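Putative alpha-L-fucosidase (Bacteroides thetaiotaomicron VPI-5482, PDB 3GZA) probably hydrolyses alpha-L-fucosidic bonds, releasing L-fucose from glycans or glycoconjugates. Local coordinates at residues His27-Tyr38 with Arg280-Asp288. Residues are numbered along the deposited sequence; the frame is centred on the assembly and turned at random.
Sequences HYDLHVFDGIRY and RHEWFWEPD. With NA (sodium ion), chain G; EDO (1,2-ethanediol), chain D.
Phe-284 pushes its ring between two histidines of the loop 27-38. His-31 meets one face edge-on, CE1 standing over the ring centre 3.5 Å from Phe-284 CD1 with the planes at 73°. Over the opposite face lies CB of His-27, 3.8 Å from the centroid of the Phe-284 ring in a CH-pi contact. With its CG anti to the carbonyl carbon (chi1 -71°), Phe-284 extends into this slot, where Val-32 CG2 touches CD1 and the Tyr-38 ring lies oblique to it, CZ by CE2. Cut back to an alanine here, the side chain would no longer fill the space between the two histidines, and the edge of His-31 would probably lose the ring face it rests on. His-27 also carries Trp-283 CB over one face, while its NE2 is hydrogen-bonded to O1 of an ethanediol, 2.7 Å away.

Farther along, Tyr-38 N donates to Glu-286 OE1 (2.8 Å, 162°), reaching it from above the carboxylate plane. The same oxygen takes a weak bond from Arg-280 NH2, whose guanidinium lies flat against that of Arg-37, centres 3.7 Å apart; Glu-282, Glu-286 and Asp-289 probably offset the two like charges.

A sodium ion is bound by His-31 O, Asp-34 OD1, Ile-36 O and three waters, and probably steadies the turn; one of these waters also donates to Val-32 O and Trp-285 O. The segments belong to two beta-alpha loops of the TIM barrel, leading from strands 22-26 and 264-273, which flank strand 312-317 in parallel, to helices 40-45 and 296-304 respectively.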
loop_
_atom_site.group_PDB
_atom_site.type_symbol
_atom_site.label_atom_id
_atom_site.label_comp_id
_atom_site.label_asym_id
_atom_site.label_seq_id
_atom_site.Cartn_x
_atom_site.Cartn_y
_atom_site.Cartn_z
ATOM N N HIS A 27 6.901 20.197 -5.750
ATOM C CA HIS A 27 6.365 18.911 -6.164
ATOM C C HIS A 27 7.467 17.853 -6.135
ATOM O O HIS A 27 8.553 18.069 -6.678
ATOM C CB HIS A 27 5.759 18.983 -7.566
ATOM C CG HIS A 27 4.450 19.707 -7.635
ATOM N ND1 HIS A 27 4.331 21.085 -7.558
ATOM C CD2 HIS A 27 3.202 19.232 -7.779
ATOM C CE1 HIS A 27 3.050 21.410 -7.652
ATOM N NE2 HIS A 27 2.344 20.302 -7.794
ATOM N N TYR A 28 7.202 16.711 -5.492
ATOM C CA TYR A 28 8.162 15.639 -5.384
ATOM C C TYR A 28 7.370 14.345 -5.219
ATOM O O TYR A 28 6.446 14.301 -4.400
ATOM C CB TYR A 28 9.062 15.927 -4.188
ATOM C CG TYR A 28 10.492 15.437 -4.234
ATOM C CD1 TYR A 28 11.261 15.717 -5.334
ATOM C CD2 TYR A 28 11.053 14.800 -3.154
ATOM C CE1 TYR A 28 12.591 15.365 -5.365
ATOM C CE2 TYR A 28 12.372 14.423 -3.175
ATOM C CZ TYR A 28 13.128 14.753 -4.256
ATOM O OH TYR A 28 14.466 14.452 -4.299
ATOM N N ASP A 29 7.658 13.365 -6.031
ATOM C CA ASP A 29 7.015 12.069 -5.979
ATOM C C ASP A 29 7.959 11.077 -6.634
ATOM O O ASP A 29 9.018 11.452 -7.140
ATOM C CB ASP A 29 5.619 12.158 -6.641
ATOM C CG ASP A 29 4.654 11.029 -6.246
ATOM O OD1 ASP A 29 5.108 9.935 -5.760
ATOM O OD2 ASP A 29 3.428 11.247 -6.458
ATOM N N LEU A 30 7.570 9.789 -6.640
ATOM C CA LEU A 30 8.511 8.730 -7.056
ATOM C C LEU A 30 9.070 8.853 -8.461
ATOM O O LEU A 30 10.228 8.487 -8.720
ATOM C CB LEU A 30 7.819 7.368 -6.891
ATOM C CG LEU A 30 7.375 7.002 -5.473
ATOM C CD1 LEU A 30 6.419 5.781 -5.526
ATOM C CD2 LEU A 30 8.585 6.751 -4.526
ATOM N N HIS A 31 8.269 9.324 -9.394
ATOM C CA HIS A 31 8.643 9.405 -10.789
ATOM C C HIS A 31 9.713 10.460 -11.058
ATOM O O HIS A 31 10.270 10.469 -12.157
ATOM C CB HIS A 31 7.417 9.657 -11.685
ATOM C CG HIS A 31 6.609 10.839 -11.286
ATOM N ND1 HIS A 31 6.996 12.145 -11.557
ATOM C CD2 HIS A 31 5.474 10.928 -10.552
ATOM C CE1 HIS A 31 6.093 12.965 -11.059
ATOM N NE2 HIS A 31 5.161 12.258 -10.443
ATOM N N VAL A 32 10.006 11.353 -10.107
ATOM C CA VAL A 32 11.142 12.247 -10.292
ATOM C C VAL A 32 12.461 11.481 -10.492
ATOM O O VAL A 32 13.409 11.959 -11.153
ATOM C CB VAL A 32 11.259 13.209 -9.103
ATOM C CG1 VAL A 32 12.609 13.918 -9.057
ATOM C CG2 VAL A 32 10.073 14.200 -9.091
ATOM N N PHE A 33 12.504 10.221 -10.013
ATOM C CA PHE A 33 13.713 9.410 -10.008
ATOM C C PHE A 33 13.774 8.377 -11.120
ATOM O O PHE A 33 14.736 7.519 -11.148
ATOM C CB PHE A 33 13.793 8.692 -8.649
ATOM C CG PHE A 33 13.840 9.621 -7.468
ATOM C CD1 PHE A 33 12.657 10.179 -6.971
ATOM C CD2 PHE A 33 15.067 9.899 -6.862
ATOM C CE1 PHE A 33 12.713 11.035 -5.867
ATOM C CE2 PHE A 33 15.166 10.749 -5.806
ATOM C CZ PHE A 33 13.999 11.322 -5.302
ATOM N N ASP A 34 12.821 8.454 -12.057
ATOM C CA ASP A 34 12.717 7.441 -13.098
ATOM C C ASP A 34 13.522 7.673 -14.381
ATOM O O ASP A 34 13.442 6.882 -15.325
ATOM C CB ASP A 34 11.268 7.134 -13.445
ATOM C CG ASP A 34 10.573 8.219 -14.211
ATOM O OD1 ASP A 34 11.241 9.207 -14.552
ATOM O OD2 ASP A 34 9.334 8.099 -14.461
ATOM N N GLY A 35 14.242 8.790 -14.424
ATOM C CA GLY A 35 15.068 9.093 -15.553
ATOM C C GLY A 35 14.407 9.513 -16.862
ATOM O O GLY A 35 15.086 9.645 -17.889
ATOM N N ILE A 36 13.108 9.773 -16.835
ATOM C CA ILE A 36 12.368 10.194 -18.006
ATOM C C ILE A 36 11.407 11.331 -17.693
ATOM O O ILE A 36 11.130 11.656 -16.523
ATOM C CB ILE A 36 11.621 9.029 -18.694
ATOM C CG1 ILE A 36 10.599 8.403 -17.761
ATOM C CG2 ILE A 36 12.599 7.954 -19.146
ATOM C CD1 ILE A 36 9.617 7.499 -18.469
ATOM N N ARG A 37 10.852 11.928 -18.755
ATOM C CA ARG A 37 9.918 12.989 -18.573
ATOM C C ARG A 37 8.648 12.510 -17.901
ATOM O O ARG A 37 8.305 11.303 -17.956
ATOM C CB ARG A 37 9.556 13.620 -19.915
ATOM C CG ARG A 37 10.642 14.568 -20.413
ATOM C CD ARG A 37 10.239 15.086 -21.751
ATOM N NE ARG A 37 11.108 16.181 -22.096
ATOM C CZ ARG A 37 11.056 16.890 -23.201
ATOM N NH1 ARG A 37 10.151 16.639 -24.141
ATOM N NH2 ARG A 37 11.926 17.863 -23.366
ATOM N N TYR A 38 7.967 13.450 -17.271
ATOM C CA TYR A 38 6.690 13.247 -16.598
ATOM C C TYR A 38 5.575 13.205 -17.596
ATOM O O TYR A 38 5.498 14.057 -18.469
ATOM C CB TYR A 38 6.448 14.393 -15.623
ATOM C CG TYR A 38 5.091 14.435 -14.944
ATOM C CD1 TYR A 38 4.663 13.403 -14.115
ATOM C CD2 TYR A 38 4.269 15.519 -15.093
ATOM C CE1 TYR A 38 3.426 13.442 -13.474
ATOM C CE2 TYR A 38 3.025 15.587 -14.412
ATOM C CZ TYR A 38 2.610 14.532 -13.610
ATOM O OH TYR A 38 1.388 14.660 -12.979
ATOM N N ARG A 280 7.923 24.376 -22.497
ATOM C CA ARG A 280 7.718 23.482 -21.375
ATOM C C ARG A 280 6.836 24.134 -20.304
ATOM O O ARG A 280 6.547 25.328 -20.353
ATOM C CB ARG A 280 9.054 23.071 -20.768
ATOM C CG ARG A 280 9.965 22.424 -21.773
ATOM C CD ARG A 280 9.625 20.961 -22.016
ATOM N NE ARG A 280 9.999 20.094 -20.901
ATOM C CZ ARG A 280 9.475 18.904 -20.632
ATOM N NH1 ARG A 280 8.452 18.420 -21.327
ATOM N NH2 ARG A 280 9.894 18.243 -19.590
ATOM N N HIS A 281 6.371 23.326 -19.368
ATOM C CA HIS A 281 5.487 23.792 -18.279
ATOM C C HIS A 281 5.529 22.695 -17.230
ATOM O O HIS A 281 4.573 21.886 -17.107
ATOM C CB HIS A 281 4.079 24.033 -18.849
ATOM C CG HIS A 281 3.114 24.674 -17.902
ATOM N ND1 HIS A 281 3.019 26.038 -17.758
ATOM C CD2 HIS A 281 2.234 24.133 -17.030
ATOM C CE1 HIS A 281 2.109 26.309 -16.824
ATOM N NE2 HIS A 281 1.617 25.169 -16.373
ATOM N N GLU A 282 6.622 22.675 -16.461
ATOM C CA GLU A 282 6.930 21.525 -15.637
ATOM C C GLU A 282 6.863 21.772 -14.137
ATOM O O GLU A 282 7.675 22.504 -13.612
ATOM C CB GLU A 282 8.324 21.009 -15.980
ATOM C CG GLU A 282 8.518 20.825 -17.469
ATOM C CD GLU A 282 7.406 20.053 -18.193
ATOM O OE1 GLU A 282 7.095 18.881 -17.835
ATOM O OE2 GLU A 282 6.897 20.566 -19.216
ATOM N N TRP A 283 5.907 21.117 -13.471
ATOM C CA TRP A 283 5.767 21.226 -12.030
ATOM C C TRP A 283 6.757 20.299 -11.316
ATOM O O TRP A 283 7.045 20.480 -10.138
ATOM C CB TRP A 283 4.346 20.908 -11.607
ATOM C CG TRP A 283 3.353 21.942 -11.992
ATOM C CD1 TRP A 283 2.505 21.883 -13.033
ATOM C CD2 TRP A 283 3.117 23.215 -11.349
ATOM N NE1 TRP A 283 1.729 23.020 -13.081
ATOM C CE2 TRP A 283 2.104 23.862 -12.068
ATOM C CE3 TRP A 283 3.639 23.835 -10.214
ATOM C CZ2 TRP A 283 1.581 25.111 -11.698
ATOM C CZ3 TRP A 283 3.186 25.088 -9.891
ATOM C CH2 TRP A 283 2.129 25.695 -10.589
ATOM N N PHE A 284 7.219 19.278 -12.004
ATOM C CA PHE A 284 8.223 18.317 -11.480
ATOM C C PHE A 284 9.574 18.385 -12.175
ATOM O O PHE A 284 9.689 18.791 -13.345
ATOM C CB PHE A 284 7.702 16.866 -11.670
ATOM C CG PHE A 284 6.555 16.474 -10.775
ATOM C CD1 PHE A 284 6.818 16.025 -9.504
ATOM C CD2 PHE A 284 5.237 16.520 -11.213
ATOM C CE1 PHE A 284 5.777 15.589 -8.681
ATOM C CE2 PHE A 284 4.222 16.134 -10.401
ATOM C CZ PHE A 284 4.486 15.699 -9.101
ATOM N N TRP A 285 10.595 17.971 -11.443
ATOM C CA TRP A 285 11.920 17.813 -12.021
ATOM C C TRP A 285 11.881 16.674 -13.018
ATOM O O TRP A 285 11.406 15.587 -12.724
ATOM C CB TRP A 285 12.965 17.531 -10.949
ATOM C CG TRP A 285 14.339 17.615 -11.520
ATOM C CD1 TRP A 285 15.151 18.727 -11.549
ATOM C CD2 TRP A 285 15.059 16.585 -12.235
ATOM N NE1 TRP A 285 16.311 18.441 -12.215
ATOM C CE2 TRP A 285 16.285 17.137 -12.630
ATOM C CE3 TRP A 285 14.787 15.244 -12.558
ATOM C CZ2 TRP A 285 17.221 16.417 -13.358
ATOM C CZ3 TRP A 285 15.732 14.541 -13.305
ATOM C CH2 TRP A 285 16.941 15.135 -13.658
ATOM N N GLU A 286 12.462 16.920 -14.179
ATOM C CA GLU A 286 12.576 15.990 -15.284
ATOM C C GLU A 286 13.955 16.218 -15.896
ATOM O O GLU A 286 14.531 17.298 -15.764
ATOM C CB GLU A 286 11.485 16.229 -16.332
ATOM C CG GLU A 286 10.121 16.059 -15.817
ATOM C CD GLU A 286 9.129 16.670 -16.710
ATOM O OE1 GLU A 286 8.842 16.088 -17.753
ATOM O OE2 GLU A 286 8.597 17.739 -16.349
ATOM N N PRO A 287 14.508 15.215 -16.565
ATOM C CA PRO A 287 15.823 15.439 -17.167
ATOM C C PRO A 287 15.833 16.489 -18.268
ATOM O O PRO A 287 14.824 16.655 -18.986
ATOM C CB PRO A 287 16.173 14.074 -17.785
ATOM C CG PRO A 287 15.259 13.082 -17.040
ATOM C CD PRO A 287 14.029 13.827 -16.668
ATOM N N ASP A 288 16.982 17.153 -18.405
ATOM C CA ASP A 288 17.238 18.115 -19.476
ATOM C C ASP A 288 16.309 19.342 -19.518
ATOM O O ASP A 288 16.129 19.943 -20.584
ATOM C CB ASP A 288 17.218 17.408 -20.822
ATOM C CG ASP A 288 18.176 16.192 -20.862
ATOM O OD1 ASP A 288 19.384 16.369 -20.591
ATOM O OD2 ASP A 288 17.698 15.069 -21.119
HETATM NA NA NA G . 10.426 11.481 -14.306
HETATM C C1 EDO D . 0.116 21.610 -9.740
HETATM O O1 EDO D . -0.190 20.614 -8.758
HETATM C C2 EDO D . -0.392 22.892 -9.162
HETATM O O2 EDO D . -1.804 22.866 -9.229
HETATM O O HOH W 1 6.499 22.539 -8.393
HETATM O O HOH W 2 10.598 17.790 -8.545
HETATM O O HOH W 3 9.076 13.276 -13.300
HETATM O O HOH W 4 12.203 12.929 -13.594
HETATM O O HOH W 5 8.334 10.319 -15.233
HETATM O O HOH W 6 13.317 18.162 -21.003
HETATM O O HOH W 7 6.729 16.320 -19.856
#